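Local coordinates for suppressor protein MPT5 (Saccharomyces cerevisiae, PDB 5BZ1) that binds target sequences in the 3'-UTRs of messenger RNAs through its Pumilio homology domain and regulates their expression after transcription, at residues E76-L81 against I106-N111; N296-T301 against N359-K364. All coordinates share one frame; numbering follows the deposited sequence.

Contact 1. Residues E76-L81 against I106-N111; sequences EQKTLL and IDTVDN
K78 reaches across from its helix with its ammonium group on the backbone of T108, NZ donating to T108 O at 2.7 Å. The carbonyl is met at a C=O...N angle of 136°, with the donor tilted 35° from its plane. A weak bond of 3.1 Å runs from the same NZ to T108 OG1, whose stronger partner is K104 O in the preceding helical turn. With CG anti to the backbone N (chi1 -179°) the lysine carries CD to 3.5 Å from D110 OD2, and the bend at chi3 then turns CE and NZ to T108. The D110 carboxylate is linked to the ammonium group through one water, which accepts from K78 NZ at 2.8 Å and donates to D110 OD2 at 2.6 Å. In this way a helix of Pumilio repeat 2 is tied to the turn between two helices of repeat 3, as adjoining units of a PUF helical-repeat scaffold. Replacing K78 by an alanine is likely to leave T108 O without this donor and D110 without this charge and its water link. C70 O, in the same repeat as K78, takes a further bond from NZ. On the flank, N111 OD1 caps Q114 N.

Contact 2. Residues N296-T301 against N359-K364; sequences NILLTT and NDFSLK
L299 projects from helix 288-307 into the groove beside D360, F361 and K364 of helix 354-375. Its CB leads to CG, set anti to the carbonyl carbon (chi1 -67°), which swings the fork toward the second helix. There the branches part: CD1 meets D360 CB at 4.2 Å, while CD2 lies over the backbone at F361, 3.8 Å from its CA, and also touches K364 CD at 4.0 Å. The lysine's aliphatic chain runs on past L299, its CD 3.9 Å from L299 O, before bending at chi4 so that NZ forms a salt bridge with D303, one turn further along helix 288-307. One residue earlier, L298 sends CD2 obliquely against the F361 ring, 3.8 Å from CE1. L298 also packs on F265 and I268 of helix 253-273, and the F361 ring meets Y331 edge-to-face. The segments run nearly parallel, at 17°, packed side by side in the C-terminal part of the PUF domain. Carbon contacts dominate: leucine methyls, a ring, D360 CB, the F361 backbone and a lysine methylene; cohesion therefore probably depends on fit, with the lysine's charge carried beyond it to D303.

Overall arrangement
From the N terminus, after five helices the chain reaches helix 75-85, passes through helices 89-93 and 98-107, and closes a short loop at contact 1, where Pumilio repeats 2 and 3 meet. It then continues through the middle helices of the PUF scaffold before reaching helix 288-307. Contact 2 closes a longer loop, with 57 residues between its segments, which takes in helices 309-312 and 318-326 and an unmodelled part before helix 354-375. The loops follow in series, neither nesting nor crossing. They lie on opposite sides of the chain's centre, with contact centres about 59 Å apart: contact 1 joins adjoining repeats, contact 2 joins helices 288-307 and 354-375 near the C-terminal end.

Contact 1. Residues E76-L81 against I106-N111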
ATOM      1  N   GLU A  76       2.440 -23.197  25.396  1.00 35.07           N
ATOM      2  CA  GLU A  76       1.153 -23.540  25.993  1.00 39.21           C
ATOM      3  C   GLU A  76       0.459 -22.306  26.564  1.00 35.90           C
ATOM      4  O   GLU A  76      -0.726 -22.085  26.312  1.00 31.13           O
ATOM      5  CB  GLU A  76       1.325 -24.589  27.095  1.00 45.41           C
ATOM      6  CG  GLU A  76       1.011 -26.009  26.660  1.00 61.66           C
ATOM      7  CD  GLU A  76       0.788 -26.944  27.837  1.00 80.75           C
ATOM      8  OE1 GLU A  76       1.381 -26.705  28.912  1.00 85.20           O
ATOM      9  OE2 GLU A  76       0.016 -27.914  27.684  1.00 85.38           O
ATOM     10  N   GLN A  77       1.202 -21.512  27.332  1.00 33.10           N
ATOM     11  CA  GLN A  77       0.658 -20.302  27.944  1.00 30.49           C
ATOM     12  C   GLN A  77       0.179 -19.282  26.907  1.00 32.76           C
ATOM     13  O   GLN A  77      -0.865 -18.657  27.085  1.00 30.50           O
ATOM     14  CB  GLN A  77       1.682 -19.662  28.892  1.00 30.66           C
ATOM     15  CG  GLN A  77       1.835 -20.377  30.240  1.00 31.98           C
ATOM     16  CD  GLN A  77       3.048 -19.899  31.027  1.00 38.47           C
ATOM     17  OE1 GLN A  77       4.006 -19.376  30.455  1.00 38.60           O
ATOM     18  NE2 GLN A  77       3.009 -20.077  32.344  1.00 36.14           N
ATOM     19  N   LYS A  78       0.936 -19.113  25.826  1.00 33.40           N
ATOM     20  CA  LYS A  78       0.559 -18.140  24.801  1.00 31.94           C
ATOM     21  C   LYS A  78      -0.654 -18.605  23.987  1.00 30.57           C
ATOM     22  O   LYS A  78      -1.502 -17.797  23.603  1.00 28.75           O
ATOM     23  CB  LYS A  78       1.741 -17.805  23.882  1.00 29.71           C
ATOM     24  CG  LYS A  78       1.402 -16.779  22.801  1.00 31.83           C
ATOM     25  CD  LYS A  78       2.650 -16.255  22.103  1.00 38.65           C
ATOM     26  CE  LYS A  78       3.472 -15.386  23.035  1.00 34.09           C
ATOM     27  NZ  LYS A  78       4.881 -15.266  22.572  1.00 36.80           N
ATOM     28  N   THR A  79      -0.736 -19.910  23.740  1.00 30.67           N
ATOM     29  CA  THR A  79      -1.880 -20.484  23.038  1.00 35.06           C
ATOM     30  C   THR A  79      -3.171 -20.289  23.842  1.00 34.44           C
ATOM     31  O   THR A  79      -4.216 -19.945  23.282  1.00 30.59           O
ATOM     32  CB  THR A  79      -1.655 -21.977  22.731  1.00 37.55           C
ATOM     33  OG1 THR A  79      -0.521 -22.118  21.865  1.00 38.29           O
ATOM     34  CG2 THR A  79      -2.873 -22.578  22.051  1.00 36.96           C
ATOM     35  N   LEU A  80      -3.092 -20.494  25.154  1.00 31.13           N
ATOM     36  CA  LEU A  80      -4.252 -20.298  26.018  1.00 33.12           C
ATOM     37  C   LEU A  80      -4.674 -18.828  26.053  1.00 31.23           C
ATOM     38  O   LEU A  80      -5.868 -18.525  26.019  1.00 31.90           O
ATOM     39  CB  LEU A  80      -3.977 -20.825  27.429  1.00 29.16           C
ATOM     40  CG  LEU A  80      -5.107 -20.662  28.445  1.00 36.77           C
ATOM     41  CD1 LEU A  80      -6.407 -21.221  27.890  1.00 38.35           C
ATOM     42  CD2 LEU A  80      -4.760 -21.335  29.770  1.00 33.37           C
ATOM     43  N   LEU A  81      -3.695 -17.925  26.118  1.00 31.37           N
ATOM     44  CA  LEU A  81      -3.961 -16.485  26.062  1.00 31.88           C
ATOM     45  C   LEU A  81      -4.713 -16.112  24.783  1.00 30.33           C
ATOM     46  O   LEU A  81      -5.706 -15.381  24.822  1.00 27.02           O
ATOM     47  CB  LEU A  81      -2.652 -15.690  26.151  1.00 33.58           C
ATOM     48  CG  LEU A  81      -2.680 -14.224  25.695  1.00 40.78           C
ATOM     49  CD1 LEU A  81      -3.596 -13.389  26.566  1.00 40.05           C
ATOM     50  CD2 LEU A  81      -1.287 -13.616  25.675  1.00 36.82           C
ATOM     51  N   ILE A 106       0.956 -10.895  17.988  1.00 27.02           N
ATOM     52  CA  ILE A 106       1.186 -11.343  16.617  1.00 25.99           C
ATOM     53  C   ILE A 106       2.680 -11.471  16.334  1.00 29.59           C
ATOM     54  O   ILE A 106       3.124 -12.434  15.707  1.00 33.43           O
ATOM     55  CB  ILE A 106       0.558 -10.364  15.594  1.00 25.98           C
ATOM     56  CG1 ILE A 106      -0.967 -10.400  15.687  1.00 26.58           C
ATOM     57  CG2 ILE A 106       1.002 -10.692  14.169  1.00 30.37           C
ATOM     58  CD1 ILE A 106      -1.646  -9.227  15.009  1.00 29.23           C
ATOM     59  N   ASP A 107       3.453 -10.498  16.806  1.00 30.62           N
ATOM     60  CA  ASP A 107       4.886 -10.444  16.527  1.00 32.05           C
ATOM     61  C   ASP A 107       5.656 -11.601  17.160  1.00 32.01           C
ATOM     62  O   ASP A 107       6.764 -11.924  16.725  1.00 30.90           O
ATOM     63  CB  ASP A 107       5.465  -9.115  17.013  1.00 38.23           C
ATOM     64  CG  ASP A 107       6.791  -8.781  16.359  1.00 61.89           C
ATOM     65  OD1 ASP A 107       6.880  -8.849  15.114  1.00 72.39           O
ATOM     66  OD2 ASP A 107       7.747  -8.450  17.090  1.00 73.47           O
ATOM     67  N   THR A 108       5.065 -12.225  18.178  1.00 29.74           N
ATOM     68  CA  THR A 108       5.735 -13.296  18.914  1.00 34.98           C
ATOM     69  C   THR A 108       4.983 -14.629  18.925  1.00 35.34           C
ATOM     70  O   THR A 108       5.133 -15.408  19.867  1.00 35.09           O
ATOM     71  CB  THR A 108       6.010 -12.886  20.380  1.00 36.60           C
ATOM     72  OG1 THR A 108       4.772 -12.598  21.043  1.00 33.55           O
ATOM     73  CG2 THR A 108       6.908 -11.662  20.436  1.00 35.04           C
ATOM     74  N   VAL A 109       4.179 -14.892  17.895  1.00 30.55           N
ATOM     75  CA  VAL A 109       3.499 -16.189  17.799  1.00 34.34           C
ATOM     76  C   VAL A 109       4.513 -17.330  17.713  1.00 35.72           C
ATOM     77  O   VAL A 109       5.563 -17.186  17.083  1.00 38.36           O
ATOM     78  CB  VAL A 109       2.524 -16.272  16.604  1.00 33.94           C
ATOM     79  CG1 VAL A 109       1.288 -15.427  16.859  1.00 31.21           C
ATOM     80  CG2 VAL A 109       3.215 -15.855  15.309  1.00 31.74           C
ATOM     81  N   ASP A 110       4.195 -18.454  18.351  1.00 37.03           N
ATOM     82  CA  ASP A 110       5.114 -19.585  18.422  1.00 41.47           C
ATOM     83  C   ASP A 110       4.909 -20.573  17.281  1.00 42.84           C
ATOM     84  O   ASP A 110       5.856 -21.228  16.838  1.00 45.03           O
ATOM     85  CB  ASP A 110       4.938 -20.329  19.747  1.00 44.73           C
ATOM     86  CG  ASP A 110       5.294 -19.481  20.946  1.00 47.85           C
ATOM     87  OD1 ASP A 110       6.437 -18.980  21.003  1.00 47.74           O
ATOM     88  OD2 ASP A 110       4.427 -19.312  21.829  1.00 52.72           O
ATOM     89  N   ASN A 111       3.670 -20.688  16.811  1.00 37.78           N
ATOM     90  CA  ASN A 111       3.323 -21.740  15.862  1.00 38.23           C
ATOM     91  C   ASN A 111       2.068 -21.442  15.045  1.00 37.05           C
ATOM     92  O   ASN A 111       1.400 -20.423  15.248  1.00 35.52           O
ATOM     93  CB  ASN A 111       3.158 -23.072  16.603  1.00 34.07           C
ATOM     94  CG  ASN A 111       2.141 -22.989  17.733  1.00 39.06           C
ATOM     95  OD1 ASN A 111       1.009 -22.545  17.533  1.00 36.42           O
ATOM     96  ND2 ASN A 111       2.548 -23.401  18.931  1.00 40.26           N
TER
HETATM   97  O   HOH W   1       5.458 -17.772  23.607  1.00 44.06           O
HETATM   98  O   HOH W   2       0.619 -24.610  21.554  1.00 54.74           O

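Contact 2. Residues N296-T301 against N359-K364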
ATOM      1  N   ASN A 296       1.385   0.612 -29.700  1.00 47.21           N
ATOM      2  CA  ASN A 296       0.148   1.190 -30.223  1.00 52.14           C
ATOM      3  C   ASN A 296      -0.440   2.270 -29.310  1.00 46.21           C
ATOM      4  O   ASN A 296      -0.981   3.269 -29.785  1.00 44.14           O
ATOM      5  CB  ASN A 296      -0.889   0.090 -30.475  1.00 60.90           C
ATOM      6  CG  ASN A 296      -0.441  -0.911 -31.525  1.00 72.38           C
ATOM      7  OD1 ASN A 296      -0.201  -2.080 -31.222  1.00 80.40           O
ATOM      8  ND2 ASN A 296      -0.333  -0.457 -32.770  1.00 70.78           N
ATOM      9  N   ILE A 297      -0.329   2.058 -28.001  1.00 40.21           N
ATOM     10  CA  ILE A 297      -0.849   2.998 -27.013  1.00 42.82           C
ATOM     11  C   ILE A 297      -0.029   4.287 -26.998  1.00 37.49           C
ATOM     12  O   ILE A 297      -0.582   5.381 -26.879  1.00 40.93           O
ATOM     13  CB  ILE A 297      -0.863   2.374 -25.599  1.00 40.15           C
ATOM     14  CG1 ILE A 297      -1.843   1.203 -25.543  1.00 43.19           C
ATOM     15  CG2 ILE A 297      -1.221   3.412 -24.542  1.00 37.83           C
ATOM     16  CD1 ILE A 297      -1.831   0.448 -24.226  1.00 38.02           C
ATOM     17  N   LEU A 298       1.290   4.152 -27.116  1.00 36.43           N
ATOM     18  CA  LEU A 298       2.179   5.309 -27.138  1.00 37.67           C
ATOM     19  C   LEU A 298       1.877   6.189 -28.348  1.00 37.96           C
ATOM     20  O   LEU A 298       1.727   7.404 -28.220  1.00 42.84           O
ATOM     21  CB  LEU A 298       3.646   4.871 -27.141  1.00 39.94           C
ATOM     22  CG  LEU A 298       4.697   5.984 -27.196  1.00 42.69           C
ATOM     23  CD1 LEU A 298       4.488   6.974 -26.061  1.00 37.77           C
ATOM     24  CD2 LEU A 298       6.109   5.419 -27.152  1.00 40.60           C
ATOM     25  N   LEU A 299       1.777   5.566 -29.520  1.00 43.59           N
ATOM     26  CA  LEU A 299       1.449   6.279 -30.751  1.00 48.93           C
ATOM     27  C   LEU A 299       0.090   6.972 -30.644  1.00 46.51           C
ATOM     28  O   LEU A 299      -0.063   8.125 -31.048  1.00 39.56           O
ATOM     29  CB  LEU A 299       1.457   5.320 -31.942  1.00 50.30           C
ATOM     30  CG  LEU A 299       2.796   4.710 -32.351  1.00 51.45           C
ATOM     31  CD1 LEU A 299       2.617   3.771 -33.538  1.00 52.96           C
ATOM     32  CD2 LEU A 299       3.791   5.805 -32.684  1.00 50.27           C
ATOM     33  N   THR A 300      -0.889   6.261 -30.094  1.00 44.39           N
ATOM     34  CA  THR A 300      -2.219   6.818 -29.874  1.00 46.74           C
ATOM     35  C   THR A 300      -2.165   7.981 -28.876  1.00 43.62           C
ATOM     36  O   THR A 300      -2.869   8.981 -29.031  1.00 44.72           O
ATOM     37  CB  THR A 300      -3.193   5.737 -29.372  1.00 47.98           C
ATOM     38  OG1 THR A 300      -3.139   4.600 -30.246  1.00 46.29           O
ATOM     39  CG2 THR A 300      -4.620   6.270 -29.320  1.00 42.94           C
ATOM     40  N   THR A 301      -1.320   7.843 -27.859  1.00 40.95           N
ATOM     41  CA  THR A 301      -1.133   8.883 -26.850  1.00 37.02           C
ATOM     42  C   THR A 301      -0.513  10.146 -27.460  1.00 36.98           C
ATOM     43  O   THR A 301      -0.888  11.267 -27.106  1.00 36.38           O
ATOM     44  CB  THR A 301      -0.264   8.379 -25.679  1.00 36.35           C
ATOM     45  OG1 THR A 301      -0.954   7.329 -24.986  1.00 36.35           O
ATOM     46  CG2 THR A 301       0.040   9.507 -24.701  1.00 34.88           C
ATOM     47  N   ASN A 359       9.903   4.138 -36.891  1.00 64.05           N
ATOM     48  CA  ASN A 359       9.675   5.099 -37.963  1.00 72.85           C
ATOM     49  C   ASN A 359       8.414   5.932 -37.732  1.00 66.77           C
ATOM     50  O   ASN A 359       8.414   7.149 -37.934  1.00 59.70           O
ATOM     51  CB  ASN A 359       9.587   4.381 -39.310  1.00 84.97           C
ATOM     52  CG  ASN A 359       9.445   5.340 -40.475  1.00 92.42           C
ATOM     53  OD1 ASN A 359      10.428   5.921 -40.937  1.00 96.67           O
ATOM     54  ND2 ASN A 359       8.219   5.507 -40.961  1.00 93.31           N
ATOM     55  N   ASP A 360       7.337   5.270 -37.314  1.00 63.14           N
ATOM     56  CA  ASP A 360       6.087   5.963 -37.013  1.00 62.52           C
ATOM     57  C   ASP A 360       6.243   6.877 -35.796  1.00 55.64           C
ATOM     58  O   ASP A 360       5.695   7.980 -35.765  1.00 51.25           O
ATOM     59  CB  ASP A 360       4.953   4.961 -36.778  1.00 66.83           C
ATOM     60  CG  ASP A 360       4.589   4.181 -38.030  1.00 81.62           C
ATOM     61  OD1 ASP A 360       4.431   4.802 -39.103  1.00 86.52           O
ATOM     62  OD2 ASP A 360       4.462   2.942 -37.939  1.00 88.79           O
ATOM     63  N   PHE A 361       6.989   6.414 -34.797  1.00 50.18           N
ATOM     64  CA  PHE A 361       7.220   7.200 -33.591  1.00 46.17           C
ATOM     65  C   PHE A 361       7.991   8.483 -33.898  1.00 47.55           C
ATOM     66  O   PHE A 361       7.591   9.569 -33.477  1.00 49.12           O
ATOM     67  CB  PHE A 361       7.977   6.385 -32.542  1.00 47.37           C
ATOM     68  CG  PHE A 361       8.376   7.184 -31.331  1.00 46.37           C
ATOM     69  CD1 PHE A 361       7.472   7.398 -30.301  1.00 41.58           C
ATOM     70  CD2 PHE A 361       9.651   7.728 -31.226  1.00 45.54           C
ATOM     71  CE1 PHE A 361       7.831   8.139 -29.187  1.00 39.78           C
ATOM     72  CE2 PHE A 361      10.015   8.470 -30.118  1.00 44.94           C
ATOM     73  CZ  PHE A 361       9.105   8.675 -29.095  1.00 35.44           C
ATOM     74  N   SER A 362       9.100   8.347 -34.620  1.00 47.92           N
ATOM     75  CA  SER A 362       9.940   9.489 -34.968  1.00 59.76           C
ATOM     76  C   SER A 362       9.161  10.551 -35.731  1.00 55.88           C
ATOM     77  O   SER A 362       9.375  11.749 -35.537  1.00 50.31           O
ATOM     78  CB  SER A 362      11.145   9.040 -35.797  1.00 65.05           C
ATOM     79  OG  SER A 362      12.032   8.253 -35.025  1.00 64.99           O
ATOM     80  N   LEU A 363       8.259  10.104 -36.597  1.00 58.26           N
ATOM     81  CA  LEU A 363       7.415  11.003 -37.372  1.00 53.34           C
ATOM     82  C   LEU A 363       6.442  11.764 -36.465  1.00 46.96           C
ATOM     83  O   LEU A 363       6.372  12.994 -36.513  1.00 46.32           O
ATOM     84  CB  LEU A 363       6.665  10.208 -38.446  1.00 65.88           C
ATOM     85  CG  LEU A 363       5.658  10.853 -39.409  1.00 82.00           C
ATOM     86  CD1 LEU A 363       4.247  10.830 -38.831  1.00 84.67           C
ATOM     87  CD2 LEU A 363       6.056  12.274 -39.805  1.00 84.21           C
ATOM     88  N   LYS A 364       5.698  11.034 -35.641  1.00 44.35           N
ATOM     89  CA  LYS A 364       4.694  11.645 -34.774  1.00 49.39           C
ATOM     90  C   LYS A 364       5.299  12.535 -33.685  1.00 47.37           C
ATOM     91  O   LYS A 364       4.742  13.586 -33.358  1.00 46.78           O
ATOM     92  CB  LYS A 364       3.803  10.576 -34.134  1.00 46.47           C
ATOM     93  CG  LYS A 364       2.811   9.921 -35.085  1.00 52.96           C
ATOM     94  CD  LYS A 364       1.931   8.925 -34.340  1.00 56.85           C
ATOM     95  CE  LYS A 364       0.950   8.226 -35.272  1.00 63.19           C
ATOM     96  NZ  LYS A 364      -0.058   9.162 -35.834  1.00 66.88           N
TER